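Uncharacterized protein YfeY (Escherichia coli, PDB 2QZB) is of unknown function, a DUF1131-family protein that is probably exported and lipid-modified. Local coordinates at residues L24-L30 with G77-I82; F109-Q113 with V123-A127; D42-S47 with F59-K64. All blocks are in the same frame, centred on the assembly; numbering follows the deposited sequence.

Interaction 1 of 3, residues L24-L30 with G77-I82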
loop_
_atom_site.group_PDB
_atom_site.type_symbol
_atom_site.label_atom_id
_atom_site.label_comp_id
_atom_site.label_asym_id
_atom_site.label_seq_id
_atom_site.Cartn_x
_atom_site.Cartn_y
_atom_site.Cartn_z
ATOM N N LEU A 24 -0.962 -12.156 -6.884
ATOM C CA LEU A 24 -0.700 -12.221 -5.446
ATOM C C LEU A 24 -2.033 -12.034 -4.706
ATOM O O LEU A 24 -2.690 -11.018 -4.862
ATOM C CB LEU A 24 0.288 -11.144 -5.038
ATOM C CG LEU A 24 1.681 -11.154 -5.665
ATOM C CD1 LEU A 24 2.387 -9.852 -5.372
ATOM C CD2 LEU A 24 2.521 -12.327 -5.121
ATOM N N THR A 25 -2.435 -13.051 -3.947
ATOM C CA THR A 25 -3.758 -13.099 -3.314
ATOM C C THR A 25 -3.632 -13.627 -1.891
ATOM O O THR A 25 -2.520 -13.940 -1.408
ATOM C CB THR A 25 -4.827 -13.950 -4.125
ATOM O OG1 THR A 25 -4.594 -15.354 -3.947
ATOM C CG2 THR A 25 -4.846 -13.619 -5.619
ATOM N N ALA A 26 -4.769 -13.693 -1.201
ATOM C CA ALA A 26 -4.818 -14.240 0.151
ATOM C C ALA A 26 -4.404 -15.722 0.156
ATOM O O ALA A 26 -3.949 -16.232 1.174
ATOM C CB ALA A 26 -6.208 -14.077 0.752
ATOM N N SER A 27 -4.548 -16.418 -0.964
ATOM C CA SER A 27 -4.132 -17.839 -0.975
ATOM C C SER A 27 -2.665 -18.058 -1.384
ATOM O O SER A 27 -2.159 -19.185 -1.314
ATOM C CB SER A 27 -5.086 -18.710 -1.799
ATOM O OG SER A 27 -5.508 -18.061 -2.992
ATOM N N THR A 28 -1.980 -16.985 -1.796
ATOM C CA THR A 28 -0.574 -17.073 -2.135
ATOM C C THR A 28 0.299 -17.329 -0.906
ATOM O O THR A 28 0.310 -16.544 0.020
ATOM C CB THR A 28 -0.093 -15.837 -2.918
ATOM O OG1 THR A 28 -0.992 -15.579 -4.008
ATOM C CG2 THR A 28 1.306 -16.094 -3.470
ATOM N N PRO A 29 1.023 -18.462 -0.889
ATOM C CA PRO A 29 1.946 -18.731 0.203
ATOM C C PRO A 29 2.998 -17.638 0.333
ATOM O O PRO A 29 3.418 -17.075 -0.683
ATOM C CB PRO A 29 2.670 -20.012 -0.250
ATOM C CG PRO A 29 1.804 -20.632 -1.256
ATOM C CD PRO A 29 0.984 -19.550 -1.883
ATOM N N LEU A 30 3.442 -17.365 1.552
ATOM C CA LEU A 30 4.482 -16.402 1.738
ATOM C C LEU A 30 5.848 -17.069 1.545
ATOM O O LEU A 30 6.571 -17.330 2.494
ATOM C CB LEU A 30 4.364 -15.696 3.077
ATOM C CG LEU A 30 5.262 -14.475 3.202
ATOM C CD1 LEU A 30 4.614 -13.277 2.522
ATOM C CD2 LEU A 30 5.557 -14.202 4.639
ATOM N N GLY A 77 1.184 -17.961 7.753
ATOM C CA GLY A 77 2.246 -17.611 6.751
ATOM C C GLY A 77 1.794 -17.572 5.275
ATOM O O GLY A 77 2.395 -18.186 4.363
ATOM N N THR A 78 0.702 -16.860 5.045
ATOM C CA THR A 78 0.106 -16.732 3.725
ATOM C C THR A 78 -0.021 -15.220 3.569
ATOM O O THR A 78 0.110 -14.514 4.553
ATOM C CB THR A 78 -1.228 -17.541 3.649
ATOM O OG1 THR A 78 -1.855 -17.376 2.367
ATOM C CG2 THR A 78 -2.183 -17.113 4.720
ATOM N N ILE A 79 -0.168 -14.696 2.358
ATOM C CA ILE A 79 -0.114 -13.233 2.200
ATOM C C ILE A 79 -1.332 -12.561 2.812
ATOM O O ILE A 79 -2.438 -12.872 2.424
ATOM C CB ILE A 79 0.000 -12.795 0.693
ATOM C CG1 ILE A 79 1.357 -13.217 0.115
ATOM C CG2 ILE A 79 -0.136 -11.278 0.587
ATOM C CD1 ILE A 79 1.482 -13.029 -1.421
ATOM N N SER A 80 -1.121 -11.629 3.736
ATOM C CA SER A 80 -2.228 -10.897 4.350
ATOM C C SER A 80 -2.236 -9.366 4.122
ATOM O O SER A 80 -3.229 -8.697 4.426
ATOM C CB SER A 80 -2.255 -11.182 5.843
ATOM O OG SER A 80 -1.081 -10.686 6.412
ATOM N N ARG A 81 -1.133 -8.828 3.586
ATOM C CA ARG A 81 -1.002 -7.393 3.288
ATOM C C ARG A 81 0.069 -7.210 2.209
ATOM O O ARG A 81 1.099 -7.950 2.214
ATOM C CB ARG A 81 -0.618 -6.598 4.539
ATOM C CG ARG A 81 -0.387 -5.069 4.313
ATOM C CD ARG A 81 -0.069 -4.309 5.593
ATOM N NE ARG A 81 0.420 -2.965 5.324
ATOM C CZ ARG A 81 0.460 -1.959 6.198
ATOM N NH1 ARG A 81 0.952 -0.778 5.830
ATOM N NH2 ARG A 81 0.031 -2.123 7.449
ATOM N N ILE A 82 -0.183 -6.260 1.288
ATOM C CA ILE A 82 0.806 -5.864 0.238
ATOM C C ILE A 82 0.746 -4.356 0.164
ATOM O O ILE A 82 -0.344 -3.793 -0.074
ATOM C CB ILE A 82 0.470 -6.425 -1.161
ATOM C CG1 ILE A 82 0.368 -7.959 -1.129
ATOM C CG2 ILE A 82 1.543 -5.955 -2.227
ATOM C CD1 ILE A 82 -0.539 -8.595 -2.221
#
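Thr-78 meets the loop 24-30 through its hydroxyl, which donates to the carbonyl oxygen of Ala-26, OG1 to O 2.7 Å, from a position tilted 29° out of the carbonyl plane. The hydroxyl stands anti to the backbone N of Thr-78 (chi1 178°), a torsion that carries it over to the loop and leaves CG2 flanked by both N and the carbonyl carbon. Two backbone bonds run beside it. Ile-79 N donates to Thr-28 O at 3.0 Å, while Leu-30 N reaches Gly-77 O at 3.1 Å. Together they make a single beta bridge between Pro-29 and Thr-78, a local pairing and not a ladder.

Ile-79 supplies most of the apolar contact. Its CD1 lies alongside Thr-28, 3.6 Å from that residue's CB, and also touches Leu-24 CD2; its CG1 is crossed at about a right angle by Leu-30, whose CD1 stops 4.1 Å away. Farther along, Ile-82 CD1 packs against Leu-24 CB at 3.9 Å.

What shapes the loop is a type I turn from Thr-25 to Thr-28, closed by the backbone bond from Thr-28 N to Thr-25 O. The turn is cross-braced where Thr-25 N donates to Thr-28 OG1 at 2.9 Å. Behind the apolar side chains, Met-70 and Ile-72 of strand 67-73 and Trp-164 of strand 158-165 form the next shell, and a classic beta bulge places Ser-80 and Arg-81 opposite Asn-73 of strand 67-73.

The contact thus illustrates how a loop is joined to the segment that leads into strand 81-84: the loop accepts two hydrogen bonds at its carbonyls and gives one back from Leu-30 N, while buried leucine and isoleucine side chains join it to the hydrophobic core.

Interaction 2 of 3, residues F109-Q113 with V123-A127; sequences FGNCQ and VECKA
Gln-113 O accepts the backbone N-H of Glu-124 at 2.6 Å, the shortest polar bond of the contact. In the reverse direction Gln-113 N donates to Glu-124 O at 2.8 Å, so the two residues form a hydrogen-bonded pair of an antiparallel beta hairpin made by strands 112-114 and 123-126. One step along, Cys-112 and Cys-125 form the neighbouring non-hydrogen-bonded pair, with CA atoms only 4.0 Å apart, and a disulfide joins them across the strands. Both sulfurs lie beside their own backbone N, with chi1 of -54° and -53°, which turns them toward one another. On that face Val-123 CG1 packs on Cys-112 CB at 3.8 Å, and Phe-101 of helix 101-104 touches both cysteines.

Gln-113 and Glu-124 point to the other face. There the Glu-124 carboxylate leads away from the hairpin to a salt bridge with Arg-165 and a hydrogen bond from Gln-136, tying the hairpin to strands farther into the sheet. Beyond the disulfide, Lys-126 N continues the backbone pairing to Asn-111 O. The lysine chain bends at chi2 (118°) and folds back over the loop that precedes the other strand, CD passing 3.4 Å from Asn-111 O, until NZ forms a weak hydrogen bond with Gly-110 O at 2.8 Å.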
loop_
_atom_site.group_PDB
_atom_site.type_symbol
_atom_site.label_atom_id
_atom_site.label_comp_id
_atom_site.label_asym_id
_atom_site.label_seq_id
_atom_site.Cartn_x
_atom_site.Cartn_y
_atom_site.Cartn_z
ATOM N N PHE A 109 -12.082 13.763 7.414
ATOM C CA PHE A 109 -12.931 13.254 8.508
ATOM C C PHE A 109 -13.504 11.891 8.190
ATOM O O PHE A 109 -14.137 11.686 7.139
ATOM C CB PHE A 109 -14.052 14.268 8.848
ATOM C CG PHE A 109 -14.956 13.834 9.988
ATOM C CD1 PHE A 109 -14.711 14.268 11.291
ATOM C CD2 PHE A 109 -16.046 12.984 9.758
ATOM C CE1 PHE A 109 -15.524 13.852 12.346
ATOM C CE2 PHE A 109 -16.865 12.569 10.807
ATOM C CZ PHE A 109 -16.603 13.004 12.101
ATOM N N GLY A 110 -13.233 10.941 9.080
ATOM C CA GLY A 110 -13.846 9.615 9.033
ATOM C C GLY A 110 -13.300 8.674 7.974
ATOM O O GLY A 110 -13.331 7.459 8.157
ATOM N N ASN A 111 -12.865 9.231 6.841
ATOM C CA ASN A 111 -12.230 8.472 5.746
ATOM C C ASN A 111 -10.781 8.005 6.091
ATOM O O ASN A 111 -10.316 6.922 5.677
ATOM C CB ASN A 111 -12.111 9.384 4.509
ATOM C CG ASN A 111 -13.462 9.970 4.026
ATOM O OD1 ASN A 111 -14.229 9.286 3.336
ATOM N ND2 ASN A 111 -13.707 11.276 4.314
ATOM N N CYS A 112 -10.092 8.857 6.848
ATOM C CA CYS A 112 -8.636 8.905 6.924
ATOM C C CYS A 112 -8.161 8.978 8.357
ATOM O O CYS A 112 -8.858 9.505 9.216
ATOM C CB CYS A 112 -8.121 10.153 6.209
ATOM S SG CYS A 112 -8.706 10.300 4.504
ATOM N N GLN A 113 -6.955 8.451 8.575
ATOM C CA GLN A 113 -6.281 8.393 9.860
ATOM C C GLN A 113 -4.762 8.441 9.630
ATOM O O GLN A 113 -4.275 8.070 8.565
ATOM C CB GLN A 113 -6.665 7.092 10.587
ATOM C CG GLN A 113 -8.017 7.168 11.338
ATOM C CD GLN A 113 -8.732 5.817 11.502
ATOM O OE1 GLN A 113 -8.174 4.734 11.232
ATOM N NE2 GLN A 113 -9.993 5.887 11.921
ATOM N N VAL A 123 -0.806 9.875 5.907
ATOM C CA VAL A 123 -2.188 9.719 6.313
ATOM C C VAL A 123 -2.728 8.572 5.468
ATOM O O VAL A 123 -2.424 8.492 4.267
ATOM C CB VAL A 123 -2.955 11.029 6.073
ATOM C CG1 VAL A 123 -4.438 10.879 6.410
ATOM C CG2 VAL A 123 -2.371 12.103 6.962
ATOM N N GLU A 124 -3.482 7.672 6.093
ATOM C CA GLU A 124 -4.042 6.537 5.396
ATOM C C GLU A 124 -5.570 6.618 5.343
ATOM O O GLU A 124 -6.211 6.834 6.385
ATOM C CB GLU A 124 -3.632 5.267 6.107
ATOM C CG GLU A 124 -3.977 3.991 5.374
ATOM C CD GLU A 124 -3.462 2.789 6.107
ATOM O OE1 GLU A 124 -2.294 2.822 6.574
ATOM O OE2 GLU A 124 -4.235 1.828 6.241
ATOM N N CYS A 125 -6.125 6.389 4.151
ATOM C CA CYS A 125 -7.558 6.529 3.862
ATOM C C CYS A 125 -8.077 5.309 3.133
ATOM O O CYS A 125 -7.448 4.839 2.199
ATOM C CB CYS A 125 -7.843 7.748 2.953
ATOM S SG CYS A 125 -7.182 9.392 3.474
ATOM N N LYS A 126 -9.264 4.836 3.511
ATOM C CA LYS A 126 -9.858 3.695 2.836
ATOM C C LYS A 126 -10.379 4.135 1.497
ATOM O O LYS A 126 -10.902 5.253 1.342
ATOM C CB LYS A 126 -11.006 3.070 3.658
ATOM C CG LYS A 126 -10.753 3.024 5.146
ATOM C CD LYS A 126 -11.807 3.866 5.919
ATOM C CE LYS A 126 -11.705 3.681 7.444
ATOM N NZ LYS A 126 -12.333 4.833 8.190
ATOM N N ALA A 127 -10.232 3.265 0.523
ATOM C CA ALA A 127 -10.734 3.505 -0.791
ATOM C C ALA A 127 -12.258 3.398 -0.739
ATOM O O ALA A 127 -12.814 2.486 -0.100
ATOM C CB ALA A 127 -10.170 2.499 -1.724
#

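Interaction 3 of 3, residues D42-S47 with F59-K64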
loop_
_atom_site.group_PDB
_atom_site.type_symbol
_atom_site.label_atom_id
_atom_site.label_comp_id
_atom_site.label_asym_id
_atom_site.label_seq_id
_atom_site.Cartn_x
_atom_site.Cartn_y
_atom_site.Cartn_z
ATOM N N ASP A 42 9.756 -6.967 -14.273
ATOM C CA ASP A 42 11.170 -7.181 -14.222
ATOM C C ASP A 42 11.617 -6.815 -12.804
ATOM O O ASP A 42 12.305 -5.823 -12.604
ATOM C CB ASP A 42 11.856 -6.280 -15.255
ATOM C CG ASP A 42 11.260 -6.424 -16.661
ATOM O OD1 ASP A 42 11.290 -7.546 -17.195
ATOM O OD2 ASP A 42 10.791 -5.403 -17.228
ATOM N N TYR A 43 11.218 -7.618 -11.825
ATOM C CA TYR A 43 11.508 -7.324 -10.427
ATOM C C TYR A 43 12.605 -8.235 -9.923
ATOM O O TYR A 43 12.840 -9.288 -10.493
ATOM C CB TYR A 43 10.273 -7.591 -9.574
ATOM C CG TYR A 43 9.089 -6.681 -9.847
ATOM C CD1 TYR A 43 9.190 -5.309 -9.682
ATOM C CD2 TYR A 43 7.879 -7.212 -10.274
ATOM C CE1 TYR A 43 8.108 -4.490 -9.910
ATOM C CE2 TYR A 43 6.808 -6.411 -10.512
ATOM C CZ TYR A 43 6.929 -5.049 -10.317
ATOM O OH TYR A 43 5.850 -4.244 -10.541
ATOM N N ARG A 44 13.227 -7.809 -8.828
ATOM C CA ARG A 44 14.030 -8.643 -7.966
ATOM C C ARG A 44 13.243 -8.824 -6.660
ATOM O O ARG A 44 12.250 -8.132 -6.417
ATOM C CB ARG A 44 15.375 -7.942 -7.679
ATOM C CG ARG A 44 16.460 -8.102 -8.798
ATOM C CD ARG A 44 16.038 -7.514 -10.167
ATOM N NE ARG A 44 17.166 -7.509 -11.101
ATOM C CZ ARG A 44 17.961 -6.464 -11.344
ATOM N NH1 ARG A 44 17.797 -5.284 -10.725
ATOM N NH2 ARG A 44 18.955 -6.598 -12.211
ATOM N N LEU A 45 13.691 -9.742 -5.820
ATOM C CA LEU A 45 12.993 -10.104 -4.581
ATOM C C LEU A 45 14.015 -10.245 -3.434
ATOM O O LEU A 45 15.104 -10.815 -3.629
ATOM C CB LEU A 45 12.240 -11.427 -4.817
ATOM C CG LEU A 45 11.253 -11.920 -3.755
ATOM C CD1 LEU A 45 10.054 -10.949 -3.547
ATOM C CD2 LEU A 45 10.751 -13.279 -4.157
ATOM N N ARG A 46 13.672 -9.721 -2.262
ATOM C CA ARG A 46 14.542 -9.686 -1.110
ATOM C C ARG A 46 13.661 -10.146 0.061
ATOM O O ARG A 46 12.460 -10.056 -0.037
ATOM C CB ARG A 46 14.866 -8.217 -0.883
ATOM C CG ARG A 46 16.096 -7.951 -0.295
ATOM C CD ARG A 46 16.546 -6.638 -0.800
ATOM N NE ARG A 46 15.928 -5.477 -0.163
ATOM C CZ ARG A 46 16.591 -4.346 0.011
ATOM N NH1 ARG A 46 17.864 -4.264 -0.393
ATOM N NH2 ARG A 46 16.007 -3.312 0.597
ATOM N N SER A 47 14.241 -10.622 1.165
ATOM C CA SER A 47 13.417 -11.004 2.301
ATOM C C SER A 47 13.886 -10.396 3.603
ATOM O O SER A 47 14.948 -9.802 3.687
ATOM C CB SER A 47 13.196 -12.521 2.419
ATOM O OG SER A 47 14.400 -13.232 2.707
ATOM N N PHE A 59 8.726 -11.251 5.846
ATOM C CA PHE A 59 8.210 -10.385 4.784
ATOM C C PHE A 59 9.119 -10.438 3.549
ATOM O O PHE A 59 10.266 -10.902 3.658
ATOM C CB PHE A 59 7.975 -8.942 5.273
ATOM C CG PHE A 59 9.219 -8.176 5.595
ATOM C CD1 PHE A 59 9.725 -8.165 6.879
ATOM C CD2 PHE A 59 9.843 -7.412 4.627
ATOM C CE1 PHE A 59 10.866 -7.445 7.180
ATOM C CE2 PHE A 59 10.990 -6.712 4.896
ATOM C CZ PHE A 59 11.503 -6.695 6.199
ATOM N N PHE A 60 8.592 -10.001 2.400
ATOM C CA PHE A 60 9.382 -9.873 1.162
ATOM C C PHE A 60 9.288 -8.455 0.634
ATOM O O PHE A 60 8.247 -7.817 0.748
ATOM C CB PHE A 60 8.936 -10.882 0.080
ATOM C CG PHE A 60 9.245 -12.311 0.426
ATOM C CD1 PHE A 60 8.348 -13.064 1.217
ATOM C CD2 PHE A 60 10.449 -12.906 0.009
ATOM C CE1 PHE A 60 8.635 -14.365 1.579
ATOM C CE2 PHE A 60 10.750 -14.203 0.350
ATOM C CZ PHE A 60 9.852 -14.945 1.146
ATOM N N GLU A 61 10.395 -7.962 0.082
ATOM C CA GLU A 61 10.431 -6.722 -0.675
ATOM C C GLU A 61 10.650 -7.066 -2.139
ATOM O O GLU A 61 11.624 -7.746 -2.526
ATOM C CB GLU A 61 11.534 -5.780 -0.154
ATOM C CG GLU A 61 11.147 -5.072 1.177
ATOM C CD GLU A 61 12.274 -4.253 1.743
ATOM O OE1 GLU A 61 12.013 -3.243 2.428
ATOM O OE2 GLU A 61 13.439 -4.595 1.468
ATOM N N VAL A 62 9.718 -6.615 -2.944
ATOM C CA VAL A 62 9.779 -6.750 -4.362
ATOM C C VAL A 62 10.506 -5.500 -4.835
ATOM O O VAL A 62 10.104 -4.400 -4.538
ATOM C CB VAL A 62 8.367 -6.816 -4.954
ATOM C CG1 VAL A 62 8.442 -6.862 -6.460
ATOM C CG2 VAL A 62 7.605 -8.066 -4.413
ATOM N N MET A 63 11.589 -5.677 -5.558
ATOM C CA MET A 63 12.486 -4.562 -5.833
ATOM C C MET A 63 12.391 -4.160 -7.296
ATOM O O MET A 63 12.363 -5.012 -8.183
ATOM C CB MET A 63 13.941 -4.940 -5.507
ATOM C CG MET A 63 14.190 -5.429 -4.031
ATOM S SD MET A 63 13.795 -4.181 -2.782
ATOM C CE MET A 63 15.024 -2.931 -3.043
ATOM N N LYS A 64 12.372 -2.868 -7.530
ATOM C CA LYS A 64 12.339 -2.342 -8.896
ATOM C C LYS A 64 13.540 -1.433 -8.988
ATOM O O LYS A 64 13.561 -0.344 -8.427
ATOM C CB LYS A 64 11.047 -1.594 -9.183
ATOM C CG LYS A 64 10.880 -1.244 -10.689
ATOM C CD LYS A 64 9.547 -0.588 -11.008
ATOM C CE LYS A 64 9.594 0.925 -10.841
ATOM N NZ LYS A 64 8.505 1.601 -11.659
HETATM O O HOH W 1 14.332 -4.734 -10.993
#
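Arg-46 runs from one strand of a beta hairpin along two side chains of the other. Its CB sits 3.7 Å from Glu-61 O, beside the backbone pairing, and with CG anti to its own N (chi1 -151°) the chain heads out over the sheet next to Glu-61. CD passes 4.2 Å from Met-63 CG; the bend at chi3 then swings the guanidinium round to the carboxylate. NE donates to Glu-61 OE2 at 3.1 Å and also lies 3.6 Å from Met-63 SD. NH2 donates to the same oxygen at 3.0 Å, so a single carboxylate oxygen, in the guanidinium plane, takes the side-on grip of two nitrogens. NH2 approaches from the syn side, tilted 27° out of the carboxylate plane, NE nearly along the C-O axis, and the two flat groups are turned only 23° apart. At CZ, one face of the guanidinium is covered by Met-63 CE, 3.7 Å away over its centre; folded torsions at chi2 and chi3 bring the methionine's methyl there.

Beneath this layer, strands 44-52 and 55-64 pair antiparallel in regular register, with two-way backbone bonds between Arg-44 and Met-63 and between Arg-46 and Glu-61. The other face is mostly apolar. Leu-45 CD1 touches both Phe-60 CB and Val-62 CG2, and Ile-35 of helix 32-38 packs on Leu-45 and Phe-60. Val-62 CG1 lies over the Tyr-43 ring in a CH-pi contact, 3.8 Å from its centroid, while Tyr-43 OH is hydrogen-bonded to Asp-86.

The hairpin therefore shows the two-faced chemistry of an amphipathic strand pair. Hydrophobic side chains turn one face toward the helix; on the opposite one, two N-H bonds to one oxygen, with Met-63 CE over one face, would limit rotation of the guanidinium, and the charges of Arg-46 and Glu-61 would partly offset each other.

All three contacts reach one eight-stranded antiparallel sheet. Interaction 3 pairs its first two strands in order, 44-52 with 55-64, and interaction 2 pairs the last two, 123-126 with 112-114; their centres lie about 28 Å apart on opposite sides of the chain's centre. Interaction 1 joins a loop to the approach to strand 81-84, an inner strand of the sheet. Its centre is about 15 Å from that of interaction 3, which it touches where Leu-30 O packs on Phe-60 CE1, and about 24 Å from that of interaction 2. Along the chain, interaction 3 nests inside the loop closed by interaction 1, and interaction 2 follows. Local hairpins thus form both edges of the sheet.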